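Local coordinates for uncharacterized protein (Nostoc punctiforme, PDB 2QDR) that is of unknown function but adopts the double-stranded beta-helix fold of the cupin clan and may act as a dioxygenase, at residues 38-43 with 239-244; 82-87 with 91-96; 112-117 with 282-287. One frame throughout, in Å; residues are numbered along the deposited sequence.

Contact 1 of 3, residues 38-43 with 239-244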
# COMPACT_ATOMS: atom_id res chain seq x y z
N SER A 38 2.55 0.77 39.08
CA SER A 38 2.70 -0.49 39.79
C SER A 38 2.27 -0.41 41.24
O SER A 38 2.38 0.64 41.86
CB SER A 38 4.18 -0.86 39.78
OG SER A 38 4.69 -0.85 38.46
N GLY A 39 1.78 -1.54 41.76
CA GLY A 39 1.37 -1.70 43.16
C GLY A 39 0.48 -0.69 43.85
O GLY A 39 0.68 -0.42 45.02
N ARG A 40 -0.52 -0.16 43.14
CA ARG A 40 -1.40 0.86 43.74
C ARG A 40 -2.67 0.33 44.43
O ARG A 40 -3.23 -0.69 44.06
CB ARG A 40 -1.83 1.91 42.70
CG ARG A 40 -0.69 2.71 42.11
CD ARG A 40 -1.25 3.88 41.30
NE ARG A 40 -0.21 4.68 40.65
CZ ARG A 40 -0.41 5.82 39.98
NH1 ARG A 40 -1.62 6.38 39.91
NH2 ARG A 40 0.62 6.45 39.43
N ARG A 41 -3.11 1.11 45.43
CA ARG A 41 -4.28 0.85 46.23
C ARG A 41 -5.41 1.63 45.56
O ARG A 41 -5.20 2.78 45.21
CB ARG A 41 -4.05 1.37 47.64
CG ARG A 41 -5.10 1.05 48.69
CD ARG A 41 -4.73 1.82 49.97
NE ARG A 41 -5.53 1.56 51.18
CZ ARG A 41 -6.78 2.01 51.42
NH1 ARG A 41 -7.47 2.69 50.50
NH2 ARG A 41 -7.37 1.71 52.57
N THR A 42 -6.59 1.05 45.39
CA THR A 42 -7.71 1.78 44.79
C THR A 42 -8.53 2.46 45.89
O THR A 42 -8.30 2.25 47.09
CB THR A 42 -8.61 0.86 43.99
OG1 THR A 42 -9.23 -0.08 44.87
CG2 THR A 42 -7.80 0.13 42.92
N ALA A 43 -9.48 3.28 45.47
CA ALA A 43 -10.39 3.98 46.37
C ALA A 43 -11.35 3.01 47.04
O ALA A 43 -11.79 3.26 48.14
CB ALA A 43 -11.18 5.05 45.63
N ASN A 239 0.70 -2.71 33.54
CA ASN A 239 -0.23 -1.88 34.32
C ASN A 239 -0.98 -0.97 33.38
O ASN A 239 -0.38 -0.43 32.45
CB ASN A 239 0.49 -1.04 35.37
CG ASN A 239 1.18 -1.87 36.42
OD1 ASN A 239 0.59 -2.79 36.99
ND2 ASN A 239 2.42 -1.52 36.72
N GLU A 240 -2.28 -0.80 33.64
CA GLU A 240 -3.17 0.05 32.85
C GLU A 240 -4.23 0.68 33.74
O GLU A 240 -4.70 0.05 34.70
CB GLU A 240 -3.87 -0.76 31.76
CG GLU A 240 -5.00 -0.02 30.95
CD GLU A 240 -5.75 -0.93 29.98
OE1 GLU A 240 -5.25 -2.03 29.64
OE2 GLU A 240 -6.86 -0.54 29.54
N GLU A 241 -4.59 1.92 33.43
CA GLU A 241 -5.67 2.60 34.14
C GLU A 241 -6.38 3.40 33.08
O GLU A 241 -5.83 3.65 32.02
CB GLU A 241 -5.20 3.52 35.26
CG GLU A 241 -4.42 4.76 34.85
CD GLU A 241 -4.17 5.72 36.03
OE1 GLU A 241 -4.24 5.32 37.21
OE2 GLU A 241 -3.90 6.89 35.77
N GLY A 242 -7.61 3.81 33.37
CA GLY A 242 -8.35 4.61 32.42
C GLY A 242 -9.62 5.20 32.98
O GLY A 242 -10.08 4.79 34.05
N TYR A 243 -10.17 6.17 32.25
CA TYR A 243 -11.37 6.89 32.64
C TYR A 243 -12.29 6.97 31.44
O TYR A 243 -11.84 7.28 30.34
CB TYR A 243 -10.98 8.27 33.11
CG TYR A 243 -12.03 9.08 33.81
CD1 TYR A 243 -12.90 9.89 33.11
CD2 TYR A 243 -12.10 9.09 35.20
CE1 TYR A 243 -13.85 10.67 33.78
CE2 TYR A 243 -13.03 9.87 35.88
CZ TYR A 243 -13.90 10.66 35.17
OH TYR A 243 -14.84 11.41 35.85
N CYS A 244 -13.58 6.68 31.65
CA CYS A 244 -14.57 6.73 30.58
C CYS A 244 -15.14 8.14 30.45
O CYS A 244 -15.75 8.65 31.39
CB CYS A 244 -15.70 5.75 30.85
SG CYS A 244 -17.03 5.93 29.65

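Contact 2 of 3, residues 82-87 with 91-96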
# COMPACT_ATOMS: atom_id res chain seq x y z
N ARG A 82 -10.97 13.64 44.61
CA ARG A 82 -11.48 12.27 44.66
C ARG A 82 -10.25 11.47 44.30
O ARG A 82 -9.84 11.48 43.16
CB ARG A 82 -12.67 12.06 43.72
CG ARG A 82 -13.95 12.49 44.41
CD ARG A 82 -15.19 12.61 43.56
NE ARG A 82 -15.16 13.83 42.76
CZ ARG A 82 -16.21 14.38 42.14
NH1 ARG A 82 -17.44 13.86 42.25
NH2 ARG A 82 -16.04 15.50 41.44
N LEU A 83 -9.65 10.83 45.30
CA LEU A 83 -8.44 10.04 45.13
C LEU A 83 -8.79 8.65 44.58
O LEU A 83 -9.32 7.81 45.30
CB LEU A 83 -7.71 9.97 46.47
CG LEU A 83 -6.26 9.48 46.46
CD1 LEU A 83 -5.33 10.48 45.79
CD2 LEU A 83 -5.80 9.22 47.89
N LEU A 84 -8.51 8.42 43.29
CA LEU A 84 -8.81 7.15 42.61
C LEU A 84 -7.86 5.99 42.94
O LEU A 84 -8.31 4.92 43.37
CB LEU A 84 -8.85 7.37 41.09
CG LEU A 84 -10.08 8.07 40.45
CD1 LEU A 84 -10.73 9.15 41.28
CD2 LEU A 84 -9.70 8.63 39.05
N THR A 85 -6.57 6.19 42.68
CA THR A 85 -5.53 5.20 42.97
C THR A 85 -4.28 5.90 43.42
O THR A 85 -4.04 7.05 43.04
CB THR A 85 -5.12 4.30 41.77
OG1 THR A 85 -4.64 5.12 40.70
CG2 THR A 85 -6.27 3.47 41.30
N TRP A 86 -3.50 5.23 44.27
CA TRP A 86 -2.25 5.80 44.76
C TRP A 86 -1.31 4.74 45.31
O TRP A 86 -1.72 3.61 45.58
CB TRP A 86 -2.49 6.86 45.83
CG TRP A 86 -3.06 6.37 47.14
CD1 TRP A 86 -2.37 6.14 48.30
CD2 TRP A 86 -4.43 6.06 47.42
NE1 TRP A 86 -3.22 5.70 49.28
CE2 TRP A 86 -4.49 5.65 48.77
CE3 TRP A 86 -5.60 6.09 46.67
CZ2 TRP A 86 -5.69 5.28 49.38
CZ3 TRP A 86 -6.79 5.72 47.28
CH2 TRP A 86 -6.83 5.32 48.61
N HIS A 87 -0.05 5.13 45.44
CA HIS A 87 1.01 4.29 45.98
C HIS A 87 1.60 5.13 47.11
O HIS A 87 1.53 6.36 47.05
CB HIS A 87 2.04 3.90 44.91
CG HIS A 87 3.12 2.99 45.40
ND1 HIS A 87 4.45 3.34 45.39
CD2 HIS A 87 3.06 1.77 45.99
CE1 HIS A 87 5.17 2.36 45.91
NE2 HIS A 87 4.35 1.39 46.28
N ALA A 91 3.10 8.64 44.07
CA ALA A 91 2.33 8.56 42.83
C ALA A 91 0.82 8.38 43.06
O ALA A 91 0.41 7.67 43.98
CB ALA A 91 2.88 7.43 41.92
N SER A 92 0.01 9.05 42.23
CA SER A 92 -1.45 8.96 42.34
C SER A 92 -2.21 9.46 41.11
O SER A 92 -1.65 10.09 40.21
CB SER A 92 -1.92 9.78 43.54
OG SER A 92 -1.54 11.13 43.39
N THR A 93 -3.49 9.11 41.06
CA THR A 93 -4.41 9.53 40.02
C THR A 93 -5.64 9.99 40.77
O THR A 93 -6.08 9.33 41.71
CB THR A 93 -4.76 8.43 39.01
OG1 THR A 93 -3.59 8.05 38.29
CG2 THR A 93 -5.81 8.94 38.00
N SER A 94 -6.19 11.13 40.36
CA SER A 94 -7.36 11.68 41.05
C SER A 94 -8.16 12.64 40.19
O SER A 94 -7.67 13.18 39.20
CB SER A 94 -6.92 12.34 42.36
OG SER A 94 -5.85 13.23 42.14
N ARG A 95 -9.42 12.81 40.58
CA ARG A 95 -10.37 13.67 39.91
C ARG A 95 -10.50 14.89 40.80
O ARG A 95 -11.09 14.80 41.89
CB ARG A 95 -11.68 12.94 39.74
CG ARG A 95 -12.75 13.67 38.96
CD ARG A 95 -14.00 12.86 39.06
NE ARG A 95 -15.16 13.46 38.43
CZ ARG A 95 -16.41 13.02 38.59
NH1 ARG A 95 -16.70 11.98 39.39
NH2 ARG A 95 -17.41 13.64 37.98
N VAL A 96 -9.92 16.01 40.37
CA VAL A 96 -9.96 17.24 41.15
C VAL A 96 -10.95 18.22 40.53
O VAL A 96 -11.27 18.10 39.34
CB VAL A 96 -8.55 17.93 41.28
CG1 VAL A 96 -7.55 16.99 41.95
CG2 VAL A 96 -7.99 18.42 39.95

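Contact 3 of 3, residues 112-117 with 282-287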
# COMPACT_ATOMS: atom_id res chain seq x y z
N ASP A 112 6.74 14.62 38.22
CA ASP A 112 6.10 14.67 36.91
C ASP A 112 4.58 14.77 37.13
O ASP A 112 4.04 14.04 37.97
CB ASP A 112 6.43 13.45 36.05
CG ASP A 112 7.90 13.32 35.71
OD1 ASP A 112 8.68 14.26 35.99
OD2 ASP A 112 8.28 12.27 35.16
N LEU A 113 3.94 15.69 36.40
CA LEU A 113 2.50 15.95 36.51
C LEU A 113 1.76 15.89 35.17
O LEU A 113 2.16 16.57 34.23
CB LEU A 113 2.31 17.34 37.14
CG LEU A 113 0.92 18.02 37.21
CD1 LEU A 113 -0.16 17.13 37.81
CD2 LEU A 113 1.03 19.32 37.99
N GLU A 114 0.71 15.08 35.08
CA GLU A 114 -0.09 15.00 33.86
C GLU A 114 -1.45 15.57 34.22
O GLU A 114 -1.95 15.35 35.32
CB GLU A 114 -0.23 13.59 33.33
CG GLU A 114 1.05 12.83 33.38
CD GLU A 114 1.06 11.61 32.50
OE1 GLU A 114 0.65 11.70 31.32
OE2 GLU A 114 1.55 10.58 32.98
N ILE A 115 -2.03 16.28 33.26
CA ILE A 115 -3.31 16.95 33.41
C ILE A 115 -4.15 16.67 32.19
O ILE A 115 -3.65 16.78 31.09
CB ILE A 115 -3.05 18.48 33.53
CG1 ILE A 115 -2.25 18.78 34.81
CG2 ILE A 115 -4.33 19.32 33.52
CD1 ILE A 115 -1.90 20.23 34.97
N PHE A 116 -5.42 16.31 32.40
CA PHE A 116 -6.37 16.06 31.32
C PHE A 116 -7.72 16.65 31.74
O PHE A 116 -8.31 16.19 32.71
CB PHE A 116 -6.51 14.58 31.00
CG PHE A 116 -7.43 14.31 29.84
CD1 PHE A 116 -6.95 14.37 28.55
CD2 PHE A 116 -8.77 14.02 30.04
CE1 PHE A 116 -7.79 14.14 27.47
CE2 PHE A 116 -9.62 13.79 28.97
CZ PHE A 116 -9.12 13.84 27.68
N VAL A 117 -8.21 17.62 30.97
CA VAL A 117 -9.46 18.33 31.30
C VAL A 117 -10.73 17.55 30.94
O VAL A 117 -10.96 17.26 29.77
CB VAL A 117 -9.50 19.71 30.60
CG1 VAL A 117 -10.79 20.49 30.97
CG2 VAL A 117 -8.25 20.53 30.97
N PHE A 282 -10.12 7.65 28.18
CA PHE A 282 -8.77 8.14 28.46
C PHE A 282 -8.06 6.92 29.01
O PHE A 282 -8.54 6.33 29.97
CB PHE A 282 -8.77 9.26 29.49
CG PHE A 282 -7.40 9.74 29.90
CD1 PHE A 282 -6.77 10.76 29.22
CD2 PHE A 282 -6.75 9.18 31.01
CE1 PHE A 282 -5.51 11.22 29.61
CE2 PHE A 282 -5.49 9.64 31.41
CZ PHE A 282 -4.87 10.66 30.71
N VAL A 283 -6.94 6.54 28.40
CA VAL A 283 -6.20 5.35 28.83
C VAL A 283 -4.74 5.67 29.04
O VAL A 283 -4.18 6.51 28.33
CB VAL A 283 -6.29 4.23 27.77
CG1 VAL A 283 -5.64 2.93 28.28
CG2 VAL A 283 -7.74 3.98 27.41
N ARG A 284 -4.12 4.98 29.99
CA ARG A 284 -2.72 5.17 30.30
C ARG A 284 -2.11 3.78 30.61
O ARG A 284 -2.61 3.08 31.48
CB ARG A 284 -2.63 6.21 31.41
CG ARG A 284 -1.27 6.77 31.61
CD ARG A 284 -1.29 8.16 32.25
NE ARG A 284 -1.69 8.20 33.66
CZ ARG A 284 -0.87 8.27 34.71
NH1 ARG A 284 0.45 8.30 34.59
NH2 ARG A 284 -1.38 8.33 35.93
N VAL A 285 -1.06 3.39 29.87
CA VAL A 285 -0.39 2.07 29.97
C VAL A 285 1.12 2.22 30.07
O VAL A 285 1.70 2.96 29.29
CB VAL A 285 -0.75 1.19 28.73
CG1 VAL A 285 -0.03 -0.15 28.74
CG2 VAL A 285 -2.25 0.95 28.66
N ASP A 286 1.77 1.47 30.98
CA ASP A 286 3.23 1.58 31.21
C ASP A 286 4.10 0.54 30.47
O ASP A 286 5.20 0.21 30.94
CB ASP A 286 3.55 1.57 32.73
CG ASP A 286 3.39 0.19 33.40
OD1 ASP A 286 2.80 -0.75 32.83
OD2 ASP A 286 3.88 0.06 34.55
N ARG A 287 3.64 0.05 29.32
CA ARG A 287 4.39 -0.93 28.55
C ARG A 287 4.07 -0.81 27.07
O ARG A 287 2.96 -0.44 26.72
CB ARG A 287 4.08 -2.36 29.03
CG ARG A 287 4.86 -3.43 28.28
CD ARG A 287 4.73 -4.79 28.87
NE ARG A 287 5.67 -5.69 28.22
CZ ARG A 287 6.01 -6.91 28.62
NH1 ARG A 287 5.50 -7.45 29.73
NH2 ARG A 287 6.90 -7.60 27.92

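Contact 1 of 3, residues 38-43 with 239-244
Ser38 and Asn239 come together closely at one end of this contact, whereas Arg40 and Glu241 face each other across a longer gap at the other. At the close end the side-chain amide of Asn239 reaches Ser38 through its nitrogen: Asn239 ND2 lies 2.9 Å from Ser38 OG and 3.3 Å from Ser38 CA. Asn239 CG sits beside its own backbone N, opposite the carbonyl carbon (chi1 -64°), which sends the amide out to the serine. Ser38 OG is hydrogen-bonded to Asp26 N, while Asn239 OD1 takes a weak hydrogen bond from Ser266 N. Ser38 itself remains partly exposed, so this close-packed end is also the one nearer to solvent. An alanine in place of Asn239 would probably open a gap against Ser38 and leave Ser266 N without its weak side-chain acceptor.

The two segments belong to different sheets of the cupin-type double-stranded beta-helix: strand 41-42 pairs with strand 79-86, and strand 240-245 runs between strands 260-264 and 279-285. No backbone hydrogen bond joins the two segments.

Away from Ser38 the contact thins to a charge pair. Arg40 NH1 and Glu241 OE1 are 3.9 Å apart, a long salt bridge, with the guanidinium and carboxylate planes 88° apart. The oxygen stands well out of the guanidinium plane and no N-H aims at it, so attraction of charge is all that joins them. The side chain of Glu241 is about 9 Å from a bound unidentified ligand. Both ends of the pair are held more firmly by others: Arg40 NE bonds to Asn36 O, Glu241 OE1 to Tyr261 OH, and Glu241 OE2 to Thr93 OG1 and, as a salt bridge, to Arg284 NH2.

Contact 2 of 3, residues 82-87 with 91-96
Arg82 and Arg95 open an antiparallel hairpin with a reciprocal pair of backbone hydrogen bonds, Arg82 N to Arg95 O at 3.0 Å and Arg95 N to Arg82 O at 2.9 Å. Further along, Thr93 N bonds to Thr85 O and His87 N to Ala91 O. Between these bonds the register slips by one residue: the amides of Leu84 and Thr85 both turn to Thr93 O, each in a weak bond, which makes a classic beta bulge.

Among the side chains, Arg82 and Arg95 lie alongside each other, pointing the same way, and the guanidinium groups of Arg82 and Arg95 stack flat, centres 3.8 Å apart and planes at 6°. Arg95 reaches there fully extended, while Arg82 bends at its third torsion (chi3 -76°) to lay its flat group on the other. Acidic neighbours probably offset the like charges: Glu155 forms a salt bridge with Arg95 NH2, and Glu63 makes a weak, long ion pair with Arg82.

Apolar contacts are few. Leu84 CD2 touches Thr93 CG2 at 4.0 Å, and Leu84 CD1 lies 4.2 Å from Arg95 CB. On the face that carries Ser92, Ser94 and Trp86, Leu83 CD1 lies 4.1 Å from Ser92 CB.

The side chains of Thr85 and Thr93 lie side by side, pointing the same way, yet their hydroxyls bond outward, Thr85 OG1 with Tyr261 OH and Thr93 OG1 with Glu241 OE2. In the eight-stranded sheet strand 79-86 is flanked beyond the hairpin by strands 41-42 and 64-67, and strand 92-98 by strand 154-160.

Contact 3 of 3, residues 112-117 with 282-287
The backbones of strands 113-117 and 279-285 stay well apart, with 8.8 Å between the CA atoms of Phe116 and Phe282 and 10.8 Å between those of Glu114 and Arg284, and no hydrogen bond joins the two segments. They face each other from the two larger sheets of the double-stranded beta-helix, close to the centre of the chain, and meet through four buried side chains, Glu114, Phe116, Phe282 and Arg284.

Phe116 and Phe282 slide past one another in opposite directions. Their rings are inclined at 43° with centroids 4.7 Å apart, an oblique pair in which Phe282 CD1 stands over the middle of one face of the Phe116 ring. Phe282 CE1 comes to 3.6 Å from Phe116 CD1, near the CB end of the ring. In both residues CG is trans to the backbone N, which throws each ring across the gap between the sheets. His132 meets the Phe116 ring as well, and Val219 of strand 218-224 packs on Phe282.

Next to the rings comes a salt bridge. A turn at chi3 (70°) swings the Arg284 guanidinium toward Glu114 and brings Arg284 NH1 to Glu114 OE2 at 3.0 Å, with the carboxylate and guanidinium planes 75° apart instead of lying flat together. Glu114 OE2 also forms a salt bridge with Arg211 NH2 and a hydrogen bond with Asn161 ND2, and Glu114 OE1 bonds with Tyr134 OH, so both carboxylate oxygens are held and the group is likely to have little freedom to rotate. The arginine is shared too: Arg284 NH2 pairs with Glu241, while Arg284 NH1 gives a second bond to Asn161 OD1.

Overall arrangement
From the N terminus, residues 38-43 open the wide loop that contact 1 closes at 239-244. Contact 2 is nested within it, a short hairpin closed almost at once between 82-87 and 91-96. Residues 112-117 then begin contact 3, which closes at 282-287, after contact 1 has closed, so these two long loops cross, while contacts 2 and 3 follow in series. Contact 2 joins neighbours inside the eight-stranded sheet; contacts 1 and 3 tie that sheet to the seven-stranded one. The three touch one another: Arg41 pairs with Trp86 by backbone, Tyr243 with Phe282 likewise, and Glu241 lies between Thr93 and Arg284 in the interior of the fold.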